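Local coordinates for nucleotide-binding protein, universal stress protein UspA family (Lactobacillus plantarum, PDB 3S3T) that binds ATP and, as a member of the universal stress protein family, probably serves in the cell's response to stress, though its precise role is not established, at residues Leu9-Ser14 and Ile112-Thr117; Leu39-Asp44 and Gly93-Thr98; His66-Met71 and Thr88-Gly93. All blocks are in the same frame, centred on the assembly; numbering follows the deposited sequence. Where two conformers were deposited one is given.

Interaction 1 of 3, residues Leu9-Ser14 and Ile112-Thr117; sequences LVPVDS and IVLGAT. With ATP (adenosine-5'-triphosphate), chain I.
Leu-9 O is gripped by two neighbours on the other strand: Val-113 N donates a nearly straight hydrogen bond of 2.7 Å (162° at the hydrogen), and Ile-112 CA adds a C-H...O contact to the same Leu-9 O at 3.2 Å. Pro-11, lacking an N-H, cannot give Val-113 O the next bond of the parallel ladder; instead Pro-11 CD sits 3.2 Å from Val-113 O, a buried carbonyl left without a hydrogen-bond partner. The proline still keeps the strands packed. Its ring crosses the Ile-112 side chain at about a right angle, with Pro-11 CD 3.6 Å from the CG2 branch of Ile-112; with chi1 at -58° putting CG1 beside the backbone N, the CG2 methyl lies anti to that N and faces the ring. Further along, Pro-11 CG meets Leu-114 CD2 at 3.8 Å. Where the strands part, ribose takes over the bridging: ATP O2' donates to Pro-11 O (2.7 Å) and accepts from Gly-115 N (3.2 Å, 166°), while ATP O3' donates to Thr-117 O. This is the ligand cleft of a Rossmann-like sheet, at the switch point where the strand order 3-2-1-4-5 changes direction. Strand 35-43 flanks 7-11 and strand 141-145 flanks 111-115, while Val-10 packs on Phe-22 and Ala-25 of helix 16-32.

Interaction 2 of 3, residues Leu39-Asp44 and Gly93-Thr98; sequences LYVVDD and GIPKHT. With ATP (adenosine-5'-triphosphate), chain I; ATP (adenosine-5'-triphosphate), chain O.
Gly-93 N donates to Val-42 O at 3.1 Å (160° at the hydrogen). The return bond, Asp-44 N to Gly-93 O, is weak at 3.5 Å, and a C-H...O contact from Asp-43 CA supports the same glycine carbonyl. Just beyond, Ile-94 holds the N-cap position of helix 95-105, and its carbonyl O takes two donors from Thr-98: the backbone N, and OG1 at 2.9 Å from above the carbonyl plane. Thr-98 meets Val-41 through CB, CG2 and the hydroxyl oxygen, whose hydrogen bond is spent on Ile-94 O. Val-41 fills the angle between strand and helix start: CG1, opposite the backbone N (chi1 -169°), lies 3.8 Å from Pro-95 CA, while CG2 abuts Thr-98 CG2 at 3.9 Å. Asp-43 crosses the Pro-95 ring at about a right angle, OD2 coming 3.5 Å from Pro-95 CD; Asp-43 OD1 is hydrogen-bonded to Ser-45 OG. Lys-96 extends away to the ATP of the second subunit, where NZ bonds a gamma-phosphate oxygen, a hydrogen bond that ties this chain to the nucleotide of its neighbour. The backbone of Val-41, meanwhile, reads the adenine of the ATP in its own subunit: its N donates to ATP N1 (3.0 Å) and its O accepts from ATP N6 (2.8 Å). That donor-acceptor pattern suits adenine and would mismatch guanine, consistent with a preference for adenine over guanine.

Interaction 3 of 3, residues His66-Met71 and Thr88-Gly93; sequences HAKDAM and TEISYG
Met-71, a selenomethionine in this crystal, and Thr-88 run past one another in opposite directions. Bent at chi2 (-57°), the Met-71 chain lays its flank along Thr-88, with SE 3.8 Å from the CG2 methyl and CB 3.9 Å from Thr-88 CB. The bend carries Met-71 CE onward over the strand, to within 3.9 Å of Glu-89 O and 3.8 Å of Ile-90 CD1. Ile-90 crosses Met-71 obliquely and is the centre of the patch: its CD1 rises between helix side chains, meeting Ala-67 CB at 3.8 Å besides the Met-71 methyl. Such contacts illustrate how a beta-alpha-beta crossover closes. Helix 53-78 links the neighbouring strands 35-43 and 87-93 and runs back over them; the short segments are nearly antiparallel (164°), their axes 9.2 Å apart. Ala-67, one helical turn before Met-71, meets the strand with its CB alone. At the outer margin Lys-68 contributes only hydrocarbon, its CG lying against Ile-90 CG1 at 3.9 Å. Tyr-40 of the adjacent strand 35-43 packs beside the same group, touching Ala-67, Met-71 and Ile-90.

All three contacts belong to one parallel sheet, and their chemistry changes from its middle to its edge. Interaction 1 is fully buried between the central strand 7-11 and its neighbour 111-115; interaction 2, partly exposed, joins strand 35-43, on the other side of 7-11, to the start of a helix; interaction 3, also partly exposed, packs a helix on the edge strand by apolar contact alone. Interactions 1 and 2 share one ATP, the former hydrogen-bonding its ribose and the latter its adenine, and join through backbone bonds between Val-12 or Val-10 and Leu-39. Interactions 2 and 3 share Gly-93. Met-71 CE of interaction 3 also touches Val-12 CG2 of interaction 1.

Interaction 1 of 3, residues Leu9-Ser14 and Ile112-Thr117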
loop_
_atom_site.group_PDB
_atom_site.type_symbol
_atom_site.label_atom_id
_atom_site.label_comp_id
_atom_site.label_asym_id
_atom_site.label_seq_id
_atom_site.Cartn_x
_atom_site.Cartn_y
_atom_site.Cartn_z
ATOM N N LEU A 9 21.462 -5.572 6.970
ATOM C CA LEU A 9 21.367 -4.138 6.851
ATOM C C LEU A 9 20.265 -3.676 7.785
ATOM O O LEU A 9 19.168 -4.259 7.814
ATOM C CB LEU A 9 21.013 -3.720 5.412
ATOM C CG LEU A 9 20.937 -2.206 5.151
ATOM C CD1 LEU A 9 22.253 -1.474 5.362
ATOM C CD2 LEU A 9 20.473 -1.991 3.728
ATOM N N VAL A 10 20.579 -2.681 8.602
ATOM C CA VAL A 10 19.589 -2.058 9.455
ATOM C C VAL A 10 19.571 -0.540 9.172
ATOM O O VAL A 10 20.378 0.204 9.690
ATOM C CB VAL A 10 19.740 -2.397 10.949
ATOM C CG1 VAL A 10 21.125 -2.047 11.523
ATOM C CG2 VAL A 10 18.602 -1.720 11.720
ATOM N N PRO A 11 18.645 -0.102 8.298
ATOM C CA PRO A 11 18.506 1.325 8.091
ATOM C C PRO A 11 17.899 1.956 9.346
ATOM O O PRO A 11 16.883 1.463 9.856
ATOM C CB PRO A 11 17.591 1.418 6.855
ATOM C CG PRO A 11 17.657 0.086 6.209
ATOM C CD PRO A 11 17.795 -0.862 7.380
ATOM N N VAL A 12 18.511 3.027 9.842
ATOM C CA VAL A 12 17.926 3.769 10.947
ATOM C C VAL A 12 17.703 5.249 10.637
ATOM O O VAL A 12 18.525 5.888 9.985
ATOM C CB VAL A 12 18.845 3.699 12.197
ATOM C CG1 VAL A 12 18.863 2.303 12.781
ATOM C CG2 VAL A 12 20.250 4.142 11.823
ATOM N N ASP A 13 16.597 5.799 11.143
ATOM C CA ASP A 13 16.446 7.258 11.278
ATOM C C ASP A 13 16.739 7.572 12.733
ATOM O O ASP A 13 17.414 6.771 13.413
ATOM C CB ASP A 13 15.066 7.762 10.814
ATOM C CG ASP A 13 13.932 7.124 11.567
ATOM O OD1 ASP A 13 14.187 6.594 12.652
ATOM O OD2 ASP A 13 12.801 7.183 11.091
ATOM N N SER A 14 16.245 8.708 13.230
ATOM C CA SER A 14 16.597 9.134 14.548
ATOM C C SER A 14 15.523 8.753 15.541
ATOM O O SER A 14 15.550 9.225 16.674
ATOM C CB SER A 14 16.863 10.656 14.579
ATOM O OG SER A 14 15.681 11.357 14.208
ATOM N N ILE A 112 17.182 -7.175 5.582
ATOM C CA ILE A 112 17.067 -5.782 5.986
ATOM C C ILE A 112 16.156 -5.757 7.208
ATOM O O ILE A 112 15.088 -6.407 7.203
ATOM C CB ILE A 112 16.463 -4.919 4.863
ATOM C CG1 ILE A 112 17.291 -4.984 3.561
ATOM C CG2 ILE A 112 16.344 -3.440 5.350
ATOM C CD1 ILE A 112 16.686 -4.144 2.361
ATOM N N VAL A 113 16.600 -5.062 8.270
ATOM C CA VAL A 113 15.852 -4.937 9.502
ATOM C C VAL A 113 15.331 -3.491 9.598
ATOM O O VAL A 113 16.083 -2.557 9.477
ATOM C CB VAL A 113 16.731 -5.309 10.731
ATOM C CG1 VAL A 113 15.957 -5.135 12.025
ATOM C CG2 VAL A 113 17.292 -6.772 10.597
ATOM N N LEU A 114 14.044 -3.325 9.814
ATOM C CA LEU A 114 13.395 -1.981 9.829
ATOM C C LEU A 114 12.499 -1.816 11.020
ATOM O O LEU A 114 11.824 -2.764 11.454
ATOM C CB LEU A 114 12.515 -1.795 8.557
ATOM C CG LEU A 114 13.236 -1.701 7.211
ATOM C CD1 LEU A 114 12.275 -2.018 6.063
ATOM C CD2 LEU A 114 13.944 -0.337 6.980
ATOM N N GLY A 115 12.394 -0.594 11.531
ATOM C CA GLY A 115 11.328 -0.290 12.467
ATOM C C GLY A 115 10.025 -0.214 11.713
ATOM O O GLY A 115 9.984 0.175 10.547
ATOM N N ALA A 116 8.925 -0.535 12.355
ATOM C CA ALA A 116 7.632 -0.369 11.689
ATOM C C ALA A 116 7.326 1.112 11.321
ATOM O O ALA A 116 6.823 1.389 10.228
ATOM C CB ALA A 116 6.540 -0.923 12.554
ATOM N N THR A 117 7.620 2.024 12.246
ATOM C CA THR A 117 7.349 3.446 12.068
ATOM C C THR A 117 8.654 4.175 12.355
ATOM O O THR A 117 9.669 3.533 12.700
ATOM C CB THR A 117 6.246 3.941 12.994
ATOM O OG1 THR A 117 6.598 3.663 14.343
ATOM C CG2 THR A 117 4.933 3.228 12.687
HETATM P PG ATP I . 6.313 8.243 6.994
HETATM O O1G ATP I . 7.705 8.701 6.626
HETATM O O2G ATP I . 5.409 9.389 7.334
HETATM O O3G ATP I . 5.621 7.328 5.992
HETATM P PB ATP I . 7.457 7.320 9.533
HETATM O O1B ATP I . 6.741 7.182 10.846
HETATM O O2B ATP I . 8.500 8.377 9.404
HETATM O O3B ATP I . 6.339 7.449 8.399
HETATM P PA ATP I . 9.180 5.412 8.178
HETATM O O1A ATP I . 9.876 6.569 7.531
HETATM O O2A ATP I . 8.612 4.417 7.252
HETATM O O3A ATP I . 8.055 5.848 9.211
HETATM O "O5'" ATP I . 10.313 4.701 9.131
HETATM C "C5'" ATP I . 10.231 3.298 9.370
HETATM C "C4'" ATP I . 11.637 2.704 9.501
HETATM O "O4'" ATP I . 12.283 3.015 8.272
HETATM C "C3'" ATP I . 12.491 3.349 10.580
HETATM O "O3'" ATP I . 12.270 2.792 11.865
HETATM C "C2'" ATP I . 13.858 3.107 9.989
HETATM O "O2'" ATP I . 14.195 1.755 10.268
HETATM C "C1'" ATP I . 13.656 3.297 8.492
HETATM N N9 ATP I . 13.991 4.653 8.061
HETATM C C8 ATP I . 13.146 5.724 7.951
HETATM N N7 ATP I . 13.817 6.827 7.550
HETATM C C5 ATP I . 15.093 6.451 7.405
HETATM C C6 ATP I . 16.327 7.132 7.033
HETATM N N6 ATP I . 16.271 8.444 6.725
HETATM N N1 ATP I . 17.497 6.400 6.996
HETATM C C2 ATP I . 17.487 5.096 7.315
HETATM N N3 ATP I . 16.407 4.407 7.710
HETATM C C4 ATP I . 15.212 5.037 7.754
#

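Interaction 2 of 3, residues Leu39-Asp44 and Gly93-Thr98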
loop_
_atom_site.group_PDB
_atom_site.type_symbol
_atom_site.label_atom_id
_atom_site.label_comp_id
_atom_site.label_asym_id
_atom_site.label_seq_id
_atom_site.Cartn_x
_atom_site.Cartn_y
_atom_site.Cartn_z
ATOM N N LEU A 39 22.699 1.962 8.553
ATOM C CA LEU A 39 22.679 2.980 7.500
ATOM C C LEU A 39 21.702 4.089 7.878
ATOM O O LEU A 39 20.525 3.817 8.038
ATOM C CB LEU A 39 22.249 2.373 6.172
ATOM C CG LEU A 39 21.885 3.314 5.003
ATOM C CD1 LEU A 39 23.124 4.204 4.514
ATOM C CD2 LEU A 39 21.349 2.504 3.883
ATOM N N TYR A 40 22.193 5.312 8.045
ATOM C CA TYR A 40 21.314 6.493 8.176
ATOM C C TYR A 40 21.318 7.284 6.883
ATOM O O TYR A 40 22.384 7.688 6.393
ATOM C CB TYR A 40 21.817 7.383 9.319
ATOM C CG TYR A 40 20.921 8.562 9.666
ATOM C CD1 TYR A 40 20.853 9.694 8.851
ATOM C CD2 TYR A 40 20.146 8.553 10.832
ATOM C CE1 TYR A 40 20.003 10.753 9.169
ATOM C CE2 TYR A 40 19.330 9.646 11.179
ATOM C CZ TYR A 40 19.250 10.705 10.363
ATOM O OH TYR A 40 18.435 11.731 10.746
ATOM N N VAL A 41 20.141 7.538 6.322
ATOM C CA VAL A 41 20.055 8.369 5.133
ATOM C C VAL A 41 19.603 9.790 5.440
ATOM O O VAL A 41 18.508 10.009 5.959
ATOM C CB VAL A 41 19.145 7.756 4.055
ATOM C CG1 VAL A 41 19.307 8.556 2.709
ATOM C CG2 VAL A 41 19.514 6.299 3.810
ATOM N N VAL A 42 20.461 10.758 5.096
ATOM C CA VAL A 42 20.130 12.181 5.225
ATOM C C VAL A 42 19.276 12.585 4.011
ATOM O O VAL A 42 19.758 12.623 2.862
ATOM C CB VAL A 42 21.401 13.062 5.273
ATOM C CG1 VAL A 42 21.038 14.518 5.388
ATOM C CG2 VAL A 42 22.354 12.651 6.376
ATOM N N ASP A 43 18.016 12.919 4.248
ATOM C CA ASP A 43 17.119 13.231 3.137
ATOM C C ASP A 43 17.489 14.589 2.572
ATOM O O ASP A 43 17.308 15.606 3.234
ATOM C CB ASP A 43 15.666 13.248 3.609
ATOM C CG ASP A 43 14.676 13.360 2.460
ATOM O OD1 ASP A 43 14.997 13.862 1.371
ATOM O OD2 ASP A 43 13.553 12.910 2.672
ATOM N N ASP A 44 17.966 14.595 1.342
ATOM C CA ASP A 44 18.423 15.791 0.680
ATOM C C ASP A 44 17.453 16.292 -0.400
ATOM O O ASP A 44 17.862 17.051 -1.263
ATOM C CB ASP A 44 19.827 15.570 0.085
ATOM C CG ASP A 44 19.860 14.566 -1.050
ATOM O OD1 ASP A 44 18.809 14.004 -1.444
ATOM O OD2 ASP A 44 20.983 14.362 -1.573
ATOM N N GLY A 93 20.389 11.166 0.242
ATOM C CA GLY A 93 19.489 10.841 -0.880
ATOM C C GLY A 93 18.089 10.754 -0.337
ATOM O O GLY A 93 17.822 11.187 0.801
ATOM N N ILE A 94 17.202 10.198 -1.157
ATOM C CA ILE A 94 15.828 9.962 -0.772
ATOM C C ILE A 94 15.882 8.653 -0.007
ATOM O O ILE A 94 16.333 7.660 -0.549
ATOM C CB ILE A 94 14.934 9.883 -2.054
ATOM C CG1 ILE A 94 15.018 11.213 -2.818
ATOM C CG2 ILE A 94 13.526 9.539 -1.696
ATOM C CD1 ILE A 94 14.163 11.345 -4.045
ATOM N N PRO A 95 15.429 8.625 1.264
ATOM C CA PRO A 95 15.721 7.464 2.095
ATOM C C PRO A 95 15.320 6.079 1.565
ATOM O O PRO A 95 16.154 5.169 1.532
ATOM C CB PRO A 95 15.000 7.805 3.377
ATOM C CG PRO A 95 15.288 9.281 3.507
ATOM C CD PRO A 95 15.046 9.787 2.099
ATOM N N LYS A 96 14.063 5.916 1.209
ATOM C CA LYS A 96 13.569 4.604 0.735
ATOM C C LYS A 96 14.273 4.112 -0.562
ATOM O O LYS A 96 14.587 2.917 -0.691
ATOM C CB LYS A 96 12.047 4.620 0.630
ATOM C CG LYS A 96 11.428 5.442 -0.479
ATOM C CD LYS A 96 9.894 5.625 -0.231
ATOM C CE LYS A 96 9.255 6.469 -1.320
ATOM N NZ LYS A 96 7.861 6.904 -0.963
ATOM N N HIS A 97 14.586 5.047 -1.460
ATOM C CA HIS A 97 15.370 4.740 -2.653
ATOM C C HIS A 97 16.776 4.310 -2.308
ATOM O O HIS A 97 17.286 3.355 -2.889
ATOM C CB HIS A 97 15.486 5.939 -3.580
ATOM C CG HIS A 97 14.168 6.506 -4.025
ATOM N ND1 HIS A 97 14.080 7.652 -4.786
ATOM C CD2 HIS A 97 12.897 6.094 -3.818
ATOM C CE1 HIS A 97 12.807 7.926 -5.021
ATOM N NE2 HIS A 97 12.067 7.003 -4.439
ATOM N N THR A 98 17.396 5.033 -1.370
ATOM C CA THR A 98 18.774 4.795 -1.024
ATOM C C THR A 98 18.957 3.433 -0.368
ATOM O O THR A 98 19.965 2.766 -0.593
ATOM C CB THR A 98 19.323 5.943 -0.132
ATOM O OG1 THR A 98 19.179 7.196 -0.834
ATOM C CG2 THR A 98 20.803 5.714 0.228
HETATM P PG ATP I . 6.313 8.243 6.994
HETATM O O1G ATP I . 7.705 8.701 6.626
HETATM O O2G ATP I . 5.409 9.389 7.334
HETATM O O3G ATP I . 5.621 7.328 5.992
HETATM P PB ATP I . 7.457 7.320 9.533
HETATM O O1B ATP I . 6.741 7.182 10.846
HETATM O O2B ATP I . 8.500 8.377 9.404
HETATM O O3B ATP I . 6.339 7.449 8.399
HETATM P PA ATP I . 9.180 5.412 8.178
HETATM O O1A ATP I . 9.876 6.569 7.531
HETATM O O2A ATP I . 8.612 4.417 7.252
HETATM O O3A ATP I . 8.055 5.848 9.211
HETATM O "O5'" ATP I . 10.313 4.701 9.131
HETATM C "C5'" ATP I . 10.231 3.298 9.370
HETATM C "C4'" ATP I . 11.637 2.704 9.501
HETATM O "O4'" ATP I . 12.283 3.015 8.272
HETATM C "C3'" ATP I . 12.491 3.349 10.580
HETATM O "O3'" ATP I . 12.270 2.792 11.865
HETATM C "C2'" ATP I . 13.858 3.107 9.989
HETATM O "O2'" ATP I . 14.195 1.755 10.268
HETATM C "C1'" ATP I . 13.656 3.297 8.492
HETATM N N9 ATP I . 13.991 4.653 8.061
HETATM C C8 ATP I . 13.146 5.724 7.951
HETATM N N7 ATP I . 13.817 6.827 7.550
HETATM C C5 ATP I . 15.093 6.451 7.405
HETATM C C6 ATP I . 16.327 7.132 7.033
HETATM N N6 ATP I . 16.271 8.444 6.725
HETATM N N1 ATP I . 17.497 6.400 6.996
HETATM C C2 ATP I . 17.487 5.096 7.315
HETATM N N3 ATP I . 16.407 4.407 7.710
HETATM C C4 ATP I . 15.212 5.037 7.754
HETATM P PG ATP O . 7.058 9.887 -2.471
HETATM O O1G ATP O . 6.913 11.201 -1.714
HETATM O O2G ATP O . 8.490 9.476 -2.673
HETATM O O3G ATP O . 6.135 8.783 -1.999
HETATM P PB ATP O . 6.215 11.343 -4.887
HETATM O O1B ATP O . 6.879 12.578 -4.339
HETATM O O2B ATP O . 6.711 11.074 -6.249
HETATM O O3B ATP O . 6.504 10.024 -4.001
HETATM P PA ATP O . 3.607 11.970 -3.837
HETATM O O1A ATP O . 2.726 10.852 -3.408
HETATM O O2A ATP O . 4.328 12.806 -2.781
HETATM O O3A ATP O . 4.615 11.365 -4.931
HETATM O "O5'" ATP O . 2.876 13.009 -4.783
HETATM C "C5'" ATP O . 1.634 12.684 -5.447
HETATM C "C4'" ATP O . 0.658 13.879 -5.365
HETATM O "O4'" ATP O . 0.369 14.185 -4.020
HETATM C "C3'" ATP O . 1.173 15.160 -5.987
HETATM O "O3'" ATP O . 1.046 15.158 -7.406
HETATM C "C2'" ATP O . 0.282 16.169 -5.293
HETATM O "O2'" ATP O . -1.010 16.225 -5.973
HETATM C "C1'" ATP O . 0.208 15.600 -3.846
HETATM N N9 ATP O . 1.273 16.138 -2.987
HETATM C C8 ATP O . 2.520 15.608 -2.789
HETATM N N7 ATP O . 3.257 16.368 -1.926
HETATM C C5 ATP O . 2.445 17.427 -1.631
HETATM C C6 ATP O . 2.539 18.641 -0.803
HETATM N N6 ATP O . 3.674 18.897 -0.166
HETATM N N1 ATP O . 1.488 19.469 -0.702
HETATM C C2 ATP O . 0.344 19.270 -1.371
HETATM N N3 ATP O . 0.187 18.186 -2.150
HETATM C C4 ATP O . 1.184 17.277 -2.318
#

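Interaction 3 of 3, residues His66-Met71 and Thr88-Gly93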
loop_
_atom_site.group_PDB
_atom_site.type_symbol
_atom_site.label_atom_id
_atom_site.label_comp_id
_atom_site.label_asym_id
_atom_site.label_seq_id
_atom_site.Cartn_x
_atom_site.Cartn_y
_atom_site.Cartn_z
ATOM N N HIS A 66 24.751 14.643 13.926
ATOM C CA HIS A 66 23.948 13.972 14.940
ATOM C C HIS A 66 23.871 12.464 14.693
ATOM O O HIS A 66 24.039 11.680 15.607
ATOM C CB HIS A 66 22.534 14.545 14.962
ATOM C CG HIS A 66 21.616 13.841 15.924
ATOM N ND1 HIS A 66 21.713 13.998 17.298
ATOM C CD2 HIS A 66 20.607 12.962 15.715
ATOM C CE1 HIS A 66 20.793 13.254 17.888
ATOM N NE2 HIS A 66 20.104 12.619 16.951
ATOM N N ALA A 67 23.562 12.088 13.467
ATOM C CA ALA A 67 23.583 10.681 13.057
ATOM C C ALA A 67 24.947 10.007 13.361
ATOM O O ALA A 67 25.007 8.850 13.823
ATOM C CB ALA A 67 23.275 10.591 11.563
ATOM N N LYS A 68 26.033 10.713 13.078
ATOM C CA LYS A 68 27.379 10.165 13.288
ATOM C C LYS A 68 27.610 9.903 14.769
ATOM O O LYS A 68 28.230 8.919 15.144
ATOM C CB LYS A 68 28.446 11.094 12.680
ATOM C CG LYS A 68 28.440 11.016 11.119
ATOM C CD LYS A 68 29.516 11.903 10.398
ATOM C CE LYS A 68 28.914 13.097 9.602
ATOM N NZ LYS A 68 29.301 14.473 10.130
ATOM N N ASP A 69 27.079 10.780 15.619
ATOM C CA ASP A 69 27.206 10.562 17.054
ATOM C C ASP A 69 26.351 9.369 17.494
ATOM O O ASP A 69 26.746 8.620 18.384
ATOM C CB ASP A 69 26.841 11.818 17.863
ATOM C CG ASP A 69 26.928 11.563 19.349
ATOM O OD1 ASP A 69 28.074 11.485 19.880
ATOM O OD2 ASP A 69 25.851 11.370 19.963
ATOM N N ALA A 70 25.179 9.181 16.890
ATOM C CA ALA A 70 24.387 8.001 17.237
ATOM C C ALA A 70 25.110 6.694 16.793
ATOM O O ALA A 70 25.031 5.678 17.473
ATOM C CB ALA A 70 23.024 8.089 16.640
HETATM N N MSE A 71 25.817 6.748 15.662
HETATM C CA MSE A 71 26.568 5.600 15.152
HETATM C C MSE A 71 27.736 5.258 16.091
HETATM O O MSE A 71 27.944 4.090 16.429
HETATM C CB MSE A 71 27.079 5.886 13.747
HETATM C CG MSE A 71 25.985 5.952 12.692
HETATM SE SE MSE A 71 24.932 4.291 12.615
HETATM C CE MSE A 71 23.800 4.816 11.140
ATOM N N THR A 88 29.133 1.300 9.907
ATOM C CA THR A 88 28.167 2.383 9.963
ATOM C C THR A 88 28.311 3.243 8.709
ATOM O O THR A 88 29.439 3.500 8.224
ATOM C CB THR A 88 28.354 3.224 11.207
ATOM O OG1 THR A 88 29.658 3.844 11.208
ATOM C CG2 THR A 88 28.155 2.355 12.466
ATOM N N GLU A 89 27.185 3.695 8.185
ATOM C CA GLU A 89 27.187 4.462 6.972
ATOM C C GLU A 89 26.157 5.574 7.067
ATOM O O GLU A 89 25.004 5.336 7.474
ATOM C CB GLU A 89 26.796 3.546 5.821
ATOM C CG GLU A 89 26.945 4.188 4.453
ATOM C CD GLU A 89 28.107 3.657 3.656
ATOM O OE1 GLU A 89 28.438 2.442 3.765
ATOM O OE2 GLU A 89 28.648 4.453 2.855
ATOM N N ILE A 90 26.568 6.778 6.683
ATOM C CA ILE A 90 25.676 7.893 6.554
ATOM C C ILE A 90 25.682 8.279 5.077
ATOM O O ILE A 90 26.744 8.579 4.491
ATOM C CB ILE A 90 26.125 9.086 7.440
ATOM C CG1 ILE A 90 26.329 8.662 8.901
ATOM C CG2 ILE A 90 25.168 10.255 7.305
ATOM C CD1 ILE A 90 25.170 8.029 9.545
ATOM N N SER A 91 24.508 8.218 4.457
ATOM C CA SER A 91 24.372 8.580 3.053
ATOM C C SER A 91 23.359 9.687 2.873
ATOM O O SER A 91 22.559 9.961 3.779
ATOM C CB SER A 91 23.932 7.348 2.235
ATOM O OG SER A 91 24.972 6.376 2.192
ATOM N N TYR A 92 23.413 10.307 1.699
ATOM C CA TYR A 92 22.563 11.437 1.319
ATOM C C TYR A 92 21.709 11.027 0.111
ATOM O O TYR A 92 22.214 10.525 -0.899
ATOM C CB TYR A 92 23.414 12.681 1.019
ATOM C CG TYR A 92 24.368 13.008 2.159
ATOM C CD1 TYR A 92 25.596 12.341 2.284
ATOM C CD2 TYR A 92 24.047 13.969 3.102
ATOM C CE1 TYR A 92 26.476 12.622 3.347
ATOM C CE2 TYR A 92 24.908 14.268 4.167
ATOM C CZ TYR A 92 26.116 13.599 4.293
ATOM O OH TYR A 92 26.968 13.906 5.355
ATOM N N GLY A 93 20.389 11.166 0.242
ATOM C CA GLY A 93 19.489 10.841 -0.880
ATOM C C GLY A 93 18.089 10.754 -0.337
ATOM O O GLY A 93 17.822 11.187 0.801
#